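Local structure of aminoglycoside N(3)-acetyltransferase, AAC(3)-IVa (Escherichia coli, 6MN4) at residues A[170-175]-A[183-188]; A[61-66]-A[82-87]; A[189-194]-A[250-255]. The protein transfers an acetyl group from acetyl-CoA to the 3-amino group of 2-deoxystreptamine aminoglycosides, probably including gentamicin, kanamycin and apramycin, and thereby gives antibiotic resistance. The protein carries 1 engineered substitution. All coordinates share one frame; numbering follows the deposited sequence.

Contact 1. Residues A[170-175]-A[183-188]; sequences RHCTIL and VDYLEN. With AM2 (apramycin), chain G.
Arg170 and Cys172 pair with Tyr185 and Val183 across an antiparallel beta hairpin, built from strands 168-176 and 179-187, whose open end borders the apramycin pocket. Arg170-Tyr185 and Cys172-Val183 are hydrogen-bonded pairs, and His171-Asp184 between them is a non-hydrogen-bonded pair. Four backbone bonds hold this ladder; the straightest runs from Val183 N to Cys172 O, with an angle of 174° at the hydrogen.

One face of the hairpin carries Arg170, Cys172, Val183 and Tyr185. Tyr185 turns CG in between its backbone N and carbonyl carbon (chi1 60°), which folds the ring back over the neighbouring strand. Arg170 O lies over one face of the ring, displaced toward the rim, while Arg170 CB packs 3.6 Å from Tyr185 CZ. Farther along, Ile174 CG1 meets Val183 CG2 at 4.2 Å.

The Arg170 chain bends away from Glu187, whose carboxylate plane is 77° from the guanidinium. The guanidinium instead makes a salt bridge with Asp189 and sets one face against apramycin OB2. His171, on the other side of the hairpin, sets the ND1-CE1 side of its ring obliquely against apramycin OB6, ND1 being 2.8 Å away. Glu187 extends past Arg170 CG to the deoxystreptamine ring of the drug, where its OE2 accepts a hydrogen bond of 3.0 Å from apramycin OC3.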
loop_
_atom_site.group_PDB
_atom_site.type_symbol
_atom_site.label_atom_id
_atom_site.label_comp_id
_atom_site.label_asym_id
_atom_site.label_seq_id
_atom_site.Cartn_x
_atom_site.Cartn_y
_atom_site.Cartn_z
ATOM N N ARG A 170 -1.437 17.652 -8.908
ATOM C CA ARG A 170 -1.893 16.432 -9.549
ATOM C C ARG A 170 -3.415 16.471 -9.615
ATOM O O ARG A 170 -4.064 17.207 -8.870
ATOM C CB ARG A 170 -1.407 15.189 -8.790
ATOM C CG ARG A 170 0.109 15.047 -8.742
ATOM C CD ARG A 170 0.673 14.656 -10.099
ATOM N NE ARG A 170 1.969 15.276 -10.366
ATOM C CZ ARG A 170 3.138 14.674 -10.172
ATOM N NH1 ARG A 170 3.177 13.433 -9.707
ATOM N NH2 ARG A 170 4.270 15.306 -10.446
ATOM N N HIS A 171 -3.991 15.681 -10.520
ATOM C CA HIS A 171 -5.430 15.734 -10.725
ATOM C C HIS A 171 -5.991 14.348 -11.011
ATOM O O HIS A 171 -5.270 13.416 -11.372
ATOM C CB HIS A 171 -5.802 16.687 -11.867
ATOM C CG HIS A 171 -5.647 16.088 -13.229
ATOM N ND1 HIS A 171 -4.494 16.222 -13.973
ATOM C CD2 HIS A 171 -6.502 15.363 -13.989
ATOM C CE1 HIS A 171 -4.646 15.606 -15.132
ATOM N NE2 HIS A 171 -5.854 15.072 -15.165
ATOM N N CYS A 172 -7.304 14.235 -10.832
ATOM C CA CYS A 172 -8.078 13.064 -11.218
ATOM C C CYS A 172 -9.413 13.562 -11.760
ATOM O O CYS A 172 -9.622 14.767 -11.937
ATOM C CB CYS A 172 -8.255 12.102 -10.037
ATOM S SG CYS A 172 -9.345 12.722 -8.731
ATOM N N THR A 173 -10.329 12.636 -12.028
ATOM C CA THR A 173 -11.649 13.027 -12.496
ATOM C C THR A 173 -12.679 12.030 -11.997
ATOM O O THR A 173 -12.400 10.835 -11.858
ATOM C CB THR A 173 -11.730 13.111 -14.020
ATOM O OG1 THR A 173 -13.087 13.344 -14.410
ATOM C CG2 THR A 173 -11.292 11.817 -14.616
ATOM N N ILE A 174 -13.877 12.540 -11.731
ATOM C CA ILE A 174 -15.003 11.719 -11.312
ATOM C C ILE A 174 -16.201 12.076 -12.179
ATOM O O ILE A 174 -16.058 12.779 -13.186
ATOM C CB ILE A 174 -15.281 11.896 -9.805
ATOM C CG1 ILE A 174 -15.448 13.370 -9.405
ATOM C CG2 ILE A 174 -14.161 11.287 -8.992
ATOM C CD1 ILE A 174 -16.815 13.973 -9.654
ATOM N N LEU A 175 -17.382 11.594 -11.806
ATOM C CA LEU A 175 -18.614 11.889 -12.536
ATOM C C LEU A 175 -19.564 12.633 -11.603
ATOM O O LEU A 175 -20.238 12.017 -10.773
ATOM C CB LEU A 175 -19.248 10.613 -13.081
ATOM C CG LEU A 175 -18.885 10.321 -14.537
ATOM C CD1 LEU A 175 -19.578 9.072 -15.049
ATOM C CD2 LEU A 175 -19.234 11.511 -15.405
ATOM N N VAL A 183 -10.694 17.279 -11.008
ATOM C CA VAL A 183 -10.486 17.661 -9.615
ATOM C C VAL A 183 -8.992 17.874 -9.418
ATOM O O VAL A 183 -8.215 16.910 -9.419
ATOM C CB VAL A 183 -11.026 16.601 -8.645
ATOM C CG1 VAL A 183 -10.749 17.006 -7.202
ATOM C CG2 VAL A 183 -12.517 16.374 -8.882
ATOM N N ASP A 184 -8.583 19.131 -9.252
ATOM C CA ASP A 184 -7.175 19.461 -9.071
ATOM C C ASP A 184 -6.833 19.513 -7.589
ATOM O O ASP A 184 -7.570 20.101 -6.792
ATOM C CB ASP A 184 -6.838 20.795 -9.729
ATOM C CG ASP A 184 -7.212 20.826 -11.183
ATOM O OD1 ASP A 184 -8.420 20.933 -11.473
ATOM O OD2 ASP A 184 -6.302 20.737 -12.033
ATOM N N TYR A 185 -5.707 18.903 -7.230
ATOM C CA TYR A 185 -5.222 18.877 -5.860
ATOM C C TYR A 185 -3.704 18.993 -5.889
ATOM O O TYR A 185 -3.085 19.069 -6.955
ATOM C CB TYR A 185 -5.677 17.603 -5.138
ATOM C CG TYR A 185 -5.191 16.323 -5.786
ATOM C CD1 TYR A 185 -4.024 15.706 -5.358
ATOM C CD2 TYR A 185 -5.902 15.731 -6.823
ATOM C CE1 TYR A 185 -3.574 14.536 -5.945
ATOM C CE2 TYR A 185 -5.459 14.559 -7.417
ATOM C CZ TYR A 185 -4.293 13.966 -6.973
ATOM O OH TYR A 185 -3.843 12.804 -7.556
ATOM N N LEU A 186 -3.092 19.003 -4.709
ATOM C CA LEU A 186 -1.640 19.077 -4.591
ATOM C C LEU A 186 -1.161 17.870 -3.799
ATOM O O LEU A 186 -1.436 17.758 -2.601
ATOM C CB LEU A 186 -1.211 20.388 -3.937
ATOM C CG LEU A 186 -1.469 21.600 -4.835
ATOM C CD1 LEU A 186 -2.313 22.637 -4.111
ATOM C CD2 LEU A 186 -0.165 22.203 -5.339
ATOM N N GLU A 187 -0.453 16.971 -4.471
ATOM C CA GLU A 187 0.017 15.728 -3.879
ATOM C C GLU A 187 1.485 15.842 -3.483
ATOM O O GLU A 187 2.227 16.698 -3.972
ATOM C CB GLU A 187 -0.181 14.559 -4.853
ATOM C CG GLU A 187 0.071 13.181 -4.254
ATOM C CD GLU A 187 -0.508 12.056 -5.084
ATOM O OE1 GLU A 187 -0.602 12.207 -6.322
ATOM O OE2 GLU A 187 -0.862 11.015 -4.493
ATOM N N ASN A 188 1.892 14.963 -2.575
ATOM C CA ASN A 188 3.274 14.883 -2.114
ATOM C C ASN A 188 3.958 13.638 -2.679
ATOM O O ASN A 188 4.400 12.748 -1.949
ATOM C CB ASN A 188 3.311 14.877 -0.589
ATOM C CG ASN A 188 2.561 13.693 0.001
ATOM O OD1 ASN A 188 1.350 13.554 -0.184
ATOM N ND2 ASN A 188 3.285 12.821 0.693
HETATM C CA1 AM2 G . 3.134 7.874 -9.487
HETATM C CA2 AM2 G . 4.270 8.857 -9.787
HETATM C CA3 AM2 G . 3.762 10.171 -10.394
HETATM C CA4 AM2 G . 2.801 9.955 -11.520
HETATM C CA5 AM2 G . 1.665 8.979 -11.111
HETATM C CA6 AM2 G . 0.665 8.841 -12.186
HETATM C CA7 AM2 G . 0.033 10.225 -12.425
HETATM C CA8 AM2 G . 1.091 11.225 -12.950
HETATM C CA9 AM2 G . -0.828 9.930 -14.687
HETATM O OA4 AM2 G . 2.233 7.662 -10.700
HETATM O OA5 AM2 G . 2.303 11.284 -12.062
HETATM N NA2 AM2 G . 4.969 9.160 -8.538
HETATM N NA7 AM2 G . -1.146 10.138 -13.280
HETATM O OA6 AM2 G . 1.371 8.378 -13.352
HETATM O OA8 AM2 G . 0.582 12.477 -12.931
HETATM O OA1 AM2 G . 2.362 8.405 -8.510
HETATM C CB1 AM2 G . 0.662 13.122 -14.132
HETATM C CB2 AM2 G . 2.040 13.012 -14.822
HETATM C CB3 AM2 G . 2.117 13.843 -16.044
HETATM C CB4 AM2 G . 0.842 14.548 -16.380
HETATM C CB5 AM2 G . 0.237 15.303 -15.168
HETATM C CB6 AM2 G . -1.201 15.547 -15.413
HETATM O OB1 AM2 G . 0.327 14.560 -13.913
HETATM N NB4 AM2 G . 1.098 15.519 -17.473
HETATM O OB2 AM2 G . 3.073 13.453 -13.919
HETATM O OB3 AM2 G . 2.499 12.989 -17.175
HETATM O OB6 AM2 G . -1.905 15.078 -14.304
HETATM C CC1 AM2 G . 2.111 7.536 -7.375
HETATM C CC2 AM2 G . 0.870 8.131 -6.725
HETATM C CC3 AM2 G . 0.574 7.409 -5.403
HETATM C CC4 AM2 G . 0.214 5.955 -5.642
HETATM C CC5 AM2 G . 0.942 5.257 -6.809
HETATM C CC6 AM2 G . 1.897 6.062 -7.735
HETATM N NC4 AM2 G . 0.505 5.225 -4.399
HETATM N NC6 AM2 G . 3.178 5.345 -7.698
HETATM O OC2 AM2 G . 1.091 9.500 -6.492
HETATM O OC3 AM2 G . -0.515 8.037 -4.772
#

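Contact 2. Residues A[61-66]-A[82-87]; sequences VMPSWS and PDLGVV. With AM2 (apramycin), chain G; PO4 (phosphate ion), chain M.
Leu84 lays its CD1 methyl over the indole of Trp65 in a CH-pi contact, 3.6 Å from the centroid of the five-membered ring and only 16° off the ring normal. The two side chains meet at about a right angle, the leucine coming end-on with its branched tip. Its other methyl, CD2, reaches the six-membered part of the indole at CZ2. Both methyls also lie against Pro63, CD1 3.7 Å from Pro63 CB and CD2 beside Pro63 CG.

Trp65 follows strand 59-63 of the mixed sheet and belongs to the apramycin pocket. With CG placed between the backbone N and the carbonyl carbon (chi1 56°), its indole folds round to become a partition between Leu84 and the drug. On the face opposite Leu84, the deoxystreptamine ring of apramycin covers the rim, with CC4 of the drug 3.5 Å above the indole plane.

A second, smaller patch joins Met62 to Val87 in the first turn of helix 86-91. Met62 bends at its last torsion (chi3 57°), which brings CE to 3.6 Å from Val87 CG1. Val87 also packs on Leu46 and Ile47 of helix 42-54, placing this patch between the sheet and that helix.

Gly85 is the N-cap of helix 86-91, and a phosphate, probably from the crystallisation liquor, sits at this helix start. Val86 N donates to phosphate O4 at 3.3 Å, and Phe33 N binds the same ion. Between the two segments, however, the chemistry is apolar: leucine carbons back the indole on one face, while the aminocyclitol lies against the other, with its amine NC4 near Trp65 CZ2, oblique to the ring.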
loop_
_atom_site.group_PDB
_atom_site.type_symbol
_atom_site.label_atom_id
_atom_site.label_comp_id
_atom_site.label_asym_id
_atom_site.label_seq_id
_atom_site.Cartn_x
_atom_site.Cartn_y
_atom_site.Cartn_z
ATOM N N VAL A 61 -6.365 -6.084 3.533
ATOM C CA VAL A 61 -6.443 -4.842 2.774
ATOM C C VAL A 61 -5.319 -4.828 1.751
ATOM O O VAL A 61 -4.194 -5.243 2.045
ATOM C CB VAL A 61 -6.365 -3.603 3.688
ATOM C CG1 VAL A 61 -6.709 -2.341 2.911
ATOM C CG2 VAL A 61 -7.287 -3.772 4.870
ATOM N N MET A 62 -5.632 -4.365 0.546
ATOM C CA MET A 62 -4.677 -4.259 -0.543
ATOM C C MET A 62 -4.987 -3.001 -1.340
ATOM O O MET A 62 -6.149 -2.586 -1.420
ATOM C CB MET A 62 -4.721 -5.480 -1.480
ATOM C CG MET A 62 -4.456 -6.815 -0.797
ATOM S SD MET A 62 -4.643 -8.251 -1.877
ATOM C CE MET A 62 -3.474 -7.831 -3.149
ATOM N N PRO A 63 -3.969 -2.366 -1.919
ATOM C CA PRO A 63 -4.228 -1.234 -2.814
ATOM C C PRO A 63 -5.061 -1.673 -4.008
ATOM O O PRO A 63 -5.039 -2.836 -4.419
ATOM C CB PRO A 63 -2.824 -0.784 -3.238
ATOM C CG PRO A 63 -1.925 -1.954 -2.933
ATOM C CD PRO A 63 -2.529 -2.619 -1.739
ATOM N N SER A 64 -5.814 -0.727 -4.566
ATOM C CA SER A 64 -6.771 -1.082 -5.602
ATOM C C SER A 64 -7.104 0.117 -6.480
ATOM O O SER A 64 -8.199 0.193 -7.046
ATOM C CB SER A 64 -8.039 -1.655 -4.960
ATOM O OG SER A 64 -8.883 -2.262 -5.924
ATOM N N TRP A 65 -6.172 1.053 -6.611
ATOM C CA TRP A 65 -6.454 2.246 -7.391
ATOM C C TRP A 65 -6.195 1.997 -8.874
ATOM O O TRP A 65 -5.520 1.041 -9.267
ATOM C CB TRP A 65 -5.623 3.432 -6.898
ATOM C CG TRP A 65 -4.141 3.204 -6.884
ATOM C CD1 TRP A 65 -3.297 3.206 -7.957
ATOM C CD2 TRP A 65 -3.322 2.965 -5.731
ATOM N NE1 TRP A 65 -2.005 2.974 -7.544
ATOM C CE2 TRP A 65 -1.995 2.824 -6.183
ATOM C CE3 TRP A 65 -3.585 2.853 -4.362
ATOM C CZ2 TRP A 65 -0.935 2.573 -5.316
ATOM C CZ3 TRP A 65 -2.526 2.608 -3.499
ATOM C CH2 TRP A 65 -1.220 2.467 -3.980
ATOM N N SER A 66 -6.749 2.885 -9.700
ATOM C CA SER A 66 -6.697 2.752 -11.149
ATOM C C SER A 66 -5.464 3.395 -11.763
ATOM O O SER A 66 -5.014 2.961 -12.831
ATOM C CB SER A 66 -7.944 3.376 -11.776
ATOM O OG SER A 66 -7.860 4.793 -11.745
ATOM N N PRO A 82 -1.525 -1.380 -13.507
ATOM C CA PRO A 82 -0.652 -2.556 -13.671
ATOM C C PRO A 82 0.524 -2.586 -12.715
ATOM O O PRO A 82 1.050 -3.671 -12.438
ATOM C CB PRO A 82 -0.184 -2.445 -15.130
ATOM C CG PRO A 82 -1.213 -1.601 -15.798
ATOM C CD PRO A 82 -1.667 -0.621 -14.759
ATOM N N ASP A 83 0.951 -1.438 -12.191
ATOM C CA ASP A 83 2.087 -1.428 -11.282
ATOM C C ASP A 83 1.775 -2.065 -9.935
ATOM O O ASP A 83 2.700 -2.277 -9.144
ATOM C CB ASP A 83 2.582 0.003 -11.079
ATOM C CG ASP A 83 4.071 0.067 -10.813
ATOM O OD1 ASP A 83 4.482 -0.137 -9.650
ATOM O OD2 ASP A 83 4.833 0.312 -11.773
ATOM N N LEU A 84 0.513 -2.382 -9.655
ATOM C CA LEU A 84 0.156 -2.987 -8.380
ATOM C C LEU A 84 0.119 -4.508 -8.428
ATOM O O LEU A 84 0.061 -5.143 -7.369
ATOM C CB LEU A 84 -1.190 -2.440 -7.891
ATOM C CG LEU A 84 -1.152 -1.013 -7.316
ATOM C CD1 LEU A 84 -2.534 -0.536 -6.905
ATOM C CD2 LEU A 84 -0.191 -0.910 -6.139
ATOM N N GLY A 85 0.157 -5.107 -9.615
ATOM C CA GLY A 85 0.339 -6.536 -9.754
ATOM C C GLY A 85 -0.972 -7.295 -9.879
ATOM O O GLY A 85 -2.070 -6.760 -9.707
ATOM N N VAL A 86 -0.831 -8.590 -10.176
ATOM C CA VAL A 86 -1.997 -9.434 -10.414
ATOM C C VAL A 86 -2.782 -9.644 -9.126
ATOM O O VAL A 86 -4.017 -9.602 -9.125
ATOM C CB VAL A 86 -1.564 -10.772 -11.048
ATOM C CG1 VAL A 86 -0.470 -11.431 -10.226
ATOM C CG2 VAL A 86 -2.756 -11.710 -11.206
ATOM N N VAL A 87 -2.082 -9.865 -8.011
ATOM C CA VAL A 87 -2.758 -10.124 -6.741
ATOM C C VAL A 87 -3.663 -8.957 -6.371
ATOM O O VAL A 87 -4.779 -9.151 -5.871
ATOM C CB VAL A 87 -1.723 -10.416 -5.637
ATOM C CG1 VAL A 87 -2.398 -10.995 -4.420
ATOM C CG2 VAL A 87 -0.654 -11.369 -6.150
HETATM C CA1 AM2 G . 3.134 7.874 -9.487
HETATM C CA2 AM2 G . 4.270 8.857 -9.787
HETATM C CA3 AM2 G . 3.762 10.171 -10.394
HETATM C CA4 AM2 G . 2.801 9.955 -11.520
HETATM C CA5 AM2 G . 1.665 8.979 -11.111
HETATM C CA6 AM2 G . 0.665 8.841 -12.186
HETATM C CA7 AM2 G . 0.033 10.225 -12.425
HETATM C CA8 AM2 G . 1.091 11.225 -12.950
HETATM C CA9 AM2 G . -0.828 9.930 -14.687
HETATM O OA4 AM2 G . 2.233 7.662 -10.700
HETATM O OA5 AM2 G . 2.303 11.284 -12.062
HETATM N NA2 AM2 G . 4.969 9.160 -8.538
HETATM N NA7 AM2 G . -1.146 10.138 -13.280
HETATM O OA6 AM2 G . 1.371 8.378 -13.352
HETATM O OA8 AM2 G . 0.582 12.477 -12.931
HETATM O OA1 AM2 G . 2.362 8.405 -8.510
HETATM C CB1 AM2 G . 0.662 13.122 -14.132
HETATM C CB2 AM2 G . 2.040 13.012 -14.822
HETATM C CB3 AM2 G . 2.117 13.843 -16.044
HETATM C CB4 AM2 G . 0.842 14.548 -16.380
HETATM C CB5 AM2 G . 0.237 15.303 -15.168
HETATM C CB6 AM2 G . -1.201 15.547 -15.413
HETATM O OB1 AM2 G . 0.327 14.560 -13.913
HETATM N NB4 AM2 G . 1.098 15.519 -17.473
HETATM O OB2 AM2 G . 3.073 13.453 -13.919
HETATM O OB3 AM2 G . 2.499 12.989 -17.175
HETATM O OB6 AM2 G . -1.905 15.078 -14.304
HETATM C CC1 AM2 G . 2.111 7.536 -7.375
HETATM C CC2 AM2 G . 0.870 8.131 -6.725
HETATM C CC3 AM2 G . 0.574 7.409 -5.403
HETATM C CC4 AM2 G . 0.214 5.955 -5.642
HETATM C CC5 AM2 G . 0.942 5.257 -6.809
HETATM C CC6 AM2 G . 1.897 6.062 -7.735
HETATM N NC4 AM2 G . 0.505 5.225 -4.399
HETATM N NC6 AM2 G . 3.178 5.345 -7.698
HETATM O OC2 AM2 G . 1.091 9.500 -6.492
HETATM O OC3 AM2 G . -0.515 8.037 -4.772
HETATM P P PO4 M . 3.113 -9.047 -11.081
HETATM O O1 PO4 M . 4.568 -8.681 -10.902
HETATM O O2 PO4 M . 3.004 -10.458 -11.614
HETATM O O3 PO4 M . 2.490 -8.091 -12.069
HETATM O O4 PO4 M . 2.400 -8.960 -9.750
#

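Contact 3. Residues A[189-194]-A[250-255]; sequences DHCCER and EECDAA. With ZN (zinc ion), chain H; AM2 (apramycin), chain G.
Cys252, His190 and Glu251 have the most surface buried where the loop 189-194 meets the first turn of helix 250-257, at a zinc site of three cysteines and one histidine. Cys252 SG binds the zinc ion at 2.2 Å, as does Cys191 SG from the loop; His243 and Cys249 complete the four ligands. The metal thus cross-links the loop and the helix, with Cys249 and Cys252 forming a CxxC pair.

His190 packs its CB 3.8 Å from Cys252 SG, while its ring turns into the protein. There ND1 accepts a bond from Cys192 N that lies nearly in the ring plane, and NE2 is bonded to Glu159; together they fix the rotation of the ring.

Glu251 runs alongside the backbone between His190 and Cys191, with its CD 3.5 Å from His190 C. Being extended beyond CG (chi2 153°), the chain carries the carboxylate past the loop into the apramycin pocket. A water adds a second tie between the segments, donating to Asp189 O and Glu251 O. At the far end of the glutamate, OE1 accepts a hydrogen bond of 3.0 Å from the amine NA2 of apramycin.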
loop_
_atom_site.group_PDB
_atom_site.type_symbol
_atom_site.label_atom_id
_atom_site.label_comp_id
_atom_site.label_asym_id
_atom_site.label_seq_id
_atom_site.Cartn_x
_atom_site.Cartn_y
_atom_site.Cartn_z
ATOM N N ASP A 189 4.051 13.567 -4.000
ATOM C CA ASP A 189 4.693 12.421 -4.618
ATOM C C ASP A 189 6.014 12.822 -5.261
ATOM O O ASP A 189 6.277 13.996 -5.536
ATOM C CB ASP A 189 3.782 11.739 -5.650
ATOM C CG ASP A 189 3.337 12.666 -6.759
ATOM O OD1 ASP A 189 3.632 13.880 -6.694
ATOM O OD2 ASP A 189 2.691 12.171 -7.707
ATOM N N HIS A 190 6.849 11.812 -5.474
ATOM C CA HIS A 190 8.153 11.960 -6.098
ATOM C C HIS A 190 8.567 10.582 -6.609
ATOM O O HIS A 190 7.720 9.698 -6.784
ATOM C CB HIS A 190 9.160 12.560 -5.103
ATOM C CG HIS A 190 8.906 12.169 -3.681
ATOM N ND1 HIS A 190 9.157 10.901 -3.203
ATOM C CD2 HIS A 190 8.417 12.876 -2.635
ATOM C CE1 HIS A 190 8.837 10.845 -1.923
ATOM N NE2 HIS A 190 8.387 12.030 -1.554
ATOM N N CYS A 191 9.866 10.395 -6.842
ATOM C CA CYS A 191 10.358 9.107 -7.313
ATOM C C CYS A 191 10.140 7.997 -6.294
ATOM O O CYS A 191 10.092 6.822 -6.676
ATOM C CB CYS A 191 11.840 9.220 -7.676
ATOM S SG CYS A 191 12.954 9.464 -6.280
ATOM N N CYS A 192 9.999 8.342 -5.013
ATOM C CA CYS A 192 9.787 7.404 -3.914
ATOM C C CYS A 192 10.949 6.436 -3.732
ATOM O O CYS A 192 10.846 5.497 -2.933
ATOM C CB CYS A 192 8.478 6.619 -4.083
ATOM S SG CYS A 192 6.978 7.574 -3.766
ATOM N N GLU A 193 12.056 6.642 -4.450
ATOM C CA GLU A 193 13.204 5.752 -4.311
ATOM C C GLU A 193 13.778 5.814 -2.904
ATOM O O GLU A 193 14.087 4.778 -2.304
ATOM C CB GLU A 193 14.274 6.108 -5.344
ATOM C CG GLU A 193 13.948 5.669 -6.768
ATOM C CD GLU A 193 15.105 5.888 -7.728
ATOM O OE1 GLU A 193 16.239 6.122 -7.258
ATOM O OE2 GLU A 193 14.879 5.830 -8.954
ATOM N N ARG A 194 13.911 7.022 -2.352
ATOM C CA ARG A 194 14.490 7.189 -1.026
ATOM C C ARG A 194 13.572 6.711 0.090
ATOM O O ARG A 194 13.933 6.861 1.263
ATOM C CB ARG A 194 14.873 8.651 -0.803
ATOM C CG ARG A 194 16.062 9.096 -1.636
ATOM C CD ARG A 194 16.320 10.581 -1.486
ATOM N NE ARG A 194 16.701 10.931 -0.122
ATOM C CZ ARG A 194 17.952 10.908 0.330
ATOM N NH1 ARG A 194 18.944 10.554 -0.478
ATOM N NH2 ARG A 194 18.211 11.240 1.589
ATOM N N GLU A 250 14.428 14.248 -11.942
ATOM C CA GLU A 250 13.416 15.178 -12.433
ATOM C C GLU A 250 12.178 15.189 -11.544
ATOM O O GLU A 250 11.536 16.234 -11.388
ATOM C CB GLU A 250 13.037 14.816 -13.870
ATOM C CG GLU A 250 12.594 15.993 -14.728
ATOM C CD GLU A 250 13.003 15.842 -16.189
ATOM O OE1 GLU A 250 14.193 16.055 -16.504
ATOM O OE2 GLU A 250 12.134 15.504 -17.021
ATOM N N GLU A 251 11.833 14.048 -10.948
ATOM C CA GLU A 251 10.639 13.984 -10.112
ATOM C C GLU A 251 10.845 14.735 -8.804
ATOM O O GLU A 251 9.990 15.525 -8.386
ATOM C CB GLU A 251 10.267 12.525 -9.847
ATOM C CG GLU A 251 8.772 12.271 -9.740
ATOM C CD GLU A 251 8.390 10.857 -10.138
ATOM O OE1 GLU A 251 7.199 10.504 -10.013
ATOM O OE2 GLU A 251 9.281 10.099 -10.578
ATOM N N CYS A 252 11.979 14.504 -8.143
ATOM C CA CYS A 252 12.222 15.136 -6.853
ATOM C C CYS A 252 12.506 16.622 -7.015
ATOM O O CYS A 252 12.090 17.435 -6.180
ATOM C CB CYS A 252 13.383 14.440 -6.148
ATOM S SG CYS A 252 12.974 12.804 -5.516
ATOM N N ASP A 253 13.214 16.996 -8.083
ATOM C CA ASP A 253 13.498 18.405 -8.326
ATOM C C ASP A 253 12.217 19.211 -8.491
ATOM O O ASP A 253 12.171 20.389 -8.114
ATOM C CB ASP A 253 14.387 18.557 -9.561
ATOM C CG ASP A 253 15.815 18.108 -9.312
ATOM O OD1 ASP A 253 16.124 17.695 -8.171
ATOM O OD2 ASP A 253 16.629 18.172 -10.258
ATOM N N ALA A 254 11.168 18.598 -9.043
ATOM C CA ALA A 254 9.888 19.289 -9.151
ATOM C C ALA A 254 9.254 19.481 -7.778
ATOM O O ALA A 254 8.692 20.545 -7.491
ATOM C CB ALA A 254 8.951 18.517 -10.077
ATOM N N ALA A 255 9.337 18.465 -6.918
ATOM C CA ALA A 255 8.815 18.605 -5.564
ATOM C C ALA A 255 9.597 19.649 -4.781
ATOM O O ALA A 255 9.020 20.392 -3.979
ATOM C CB ALA A 255 8.848 17.258 -4.844
HETATM ZN ZN ZN H . 13.952 11.299 -6.816
HETATM C CA1 AM2 G . 3.134 7.874 -9.487
HETATM C CA2 AM2 G . 4.270 8.857 -9.787
HETATM C CA3 AM2 G . 3.762 10.171 -10.394
HETATM C CA4 AM2 G . 2.801 9.955 -11.520
HETATM C CA5 AM2 G . 1.665 8.979 -11.111
HETATM C CA6 AM2 G . 0.665 8.841 -12.186
HETATM C CA7 AM2 G . 0.033 10.225 -12.425
HETATM C CA8 AM2 G . 1.091 11.225 -12.950
HETATM C CA9 AM2 G . -0.828 9.930 -14.687
HETATM O OA4 AM2 G . 2.233 7.662 -10.700
HETATM O OA5 AM2 G . 2.303 11.284 -12.062
HETATM N NA2 AM2 G . 4.969 9.160 -8.538
HETATM N NA7 AM2 G . -1.146 10.138 -13.280
HETATM O OA6 AM2 G . 1.371 8.378 -13.352
HETATM O OA8 AM2 G . 0.582 12.477 -12.931
HETATM O OA1 AM2 G . 2.362 8.405 -8.510
HETATM C CB1 AM2 G . 0.662 13.122 -14.132
HETATM C CB2 AM2 G . 2.040 13.012 -14.822
HETATM C CB3 AM2 G . 2.117 13.843 -16.044
HETATM C CB4 AM2 G . 0.842 14.548 -16.380
HETATM C CB5 AM2 G . 0.237 15.303 -15.168
HETATM C CB6 AM2 G . -1.201 15.547 -15.413
HETATM O OB1 AM2 G . 0.327 14.560 -13.913
HETATM N NB4 AM2 G . 1.098 15.519 -17.473
HETATM O OB2 AM2 G . 3.073 13.453 -13.919
HETATM O OB3 AM2 G . 2.499 12.989 -17.175
HETATM O OB6 AM2 G . -1.905 15.078 -14.304
HETATM C CC1 AM2 G . 2.111 7.536 -7.375
HETATM C CC2 AM2 G . 0.870 8.131 -6.725
HETATM C CC3 AM2 G . 0.574 7.409 -5.403
HETATM C CC4 AM2 G . 0.214 5.955 -5.642
HETATM C CC5 AM2 G . 0.942 5.257 -6.809
HETATM C CC6 AM2 G . 1.897 6.062 -7.735
HETATM N NC4 AM2 G . 0.505 5.225 -4.399
HETATM N NC6 AM2 G . 3.178 5.345 -7.698
HETATM O OC2 AM2 G . 1.091 9.500 -6.492
HETATM O OC3 AM2 G . -0.515 8.037 -4.772
HETATM O O HOH W 1 6.810 15.299 -7.667
#

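Along the chain contact 2 comes first, then contact 1, then contact 3, which opens directly after residue 188 but closes only on helix 250-257. Contact 2 belongs to the seven-stranded mixed sheet through strand 59-63, whereas contact 1 lies in the separate hairpin of strands 168-176 and 179-187. The centres of contacts 1 and 3 are about 18 Å apart, yet the two touch through the salt bridge between Arg170 and Asp189. Contact 2 is separate, its centre about 19 Å from that of contact 1 and 21 Å from that of contact 3. All three reach apramycin: the loop after strand 59-63, the hairpin and the zinc-bound loop with its helix each supply part of the pocket wall.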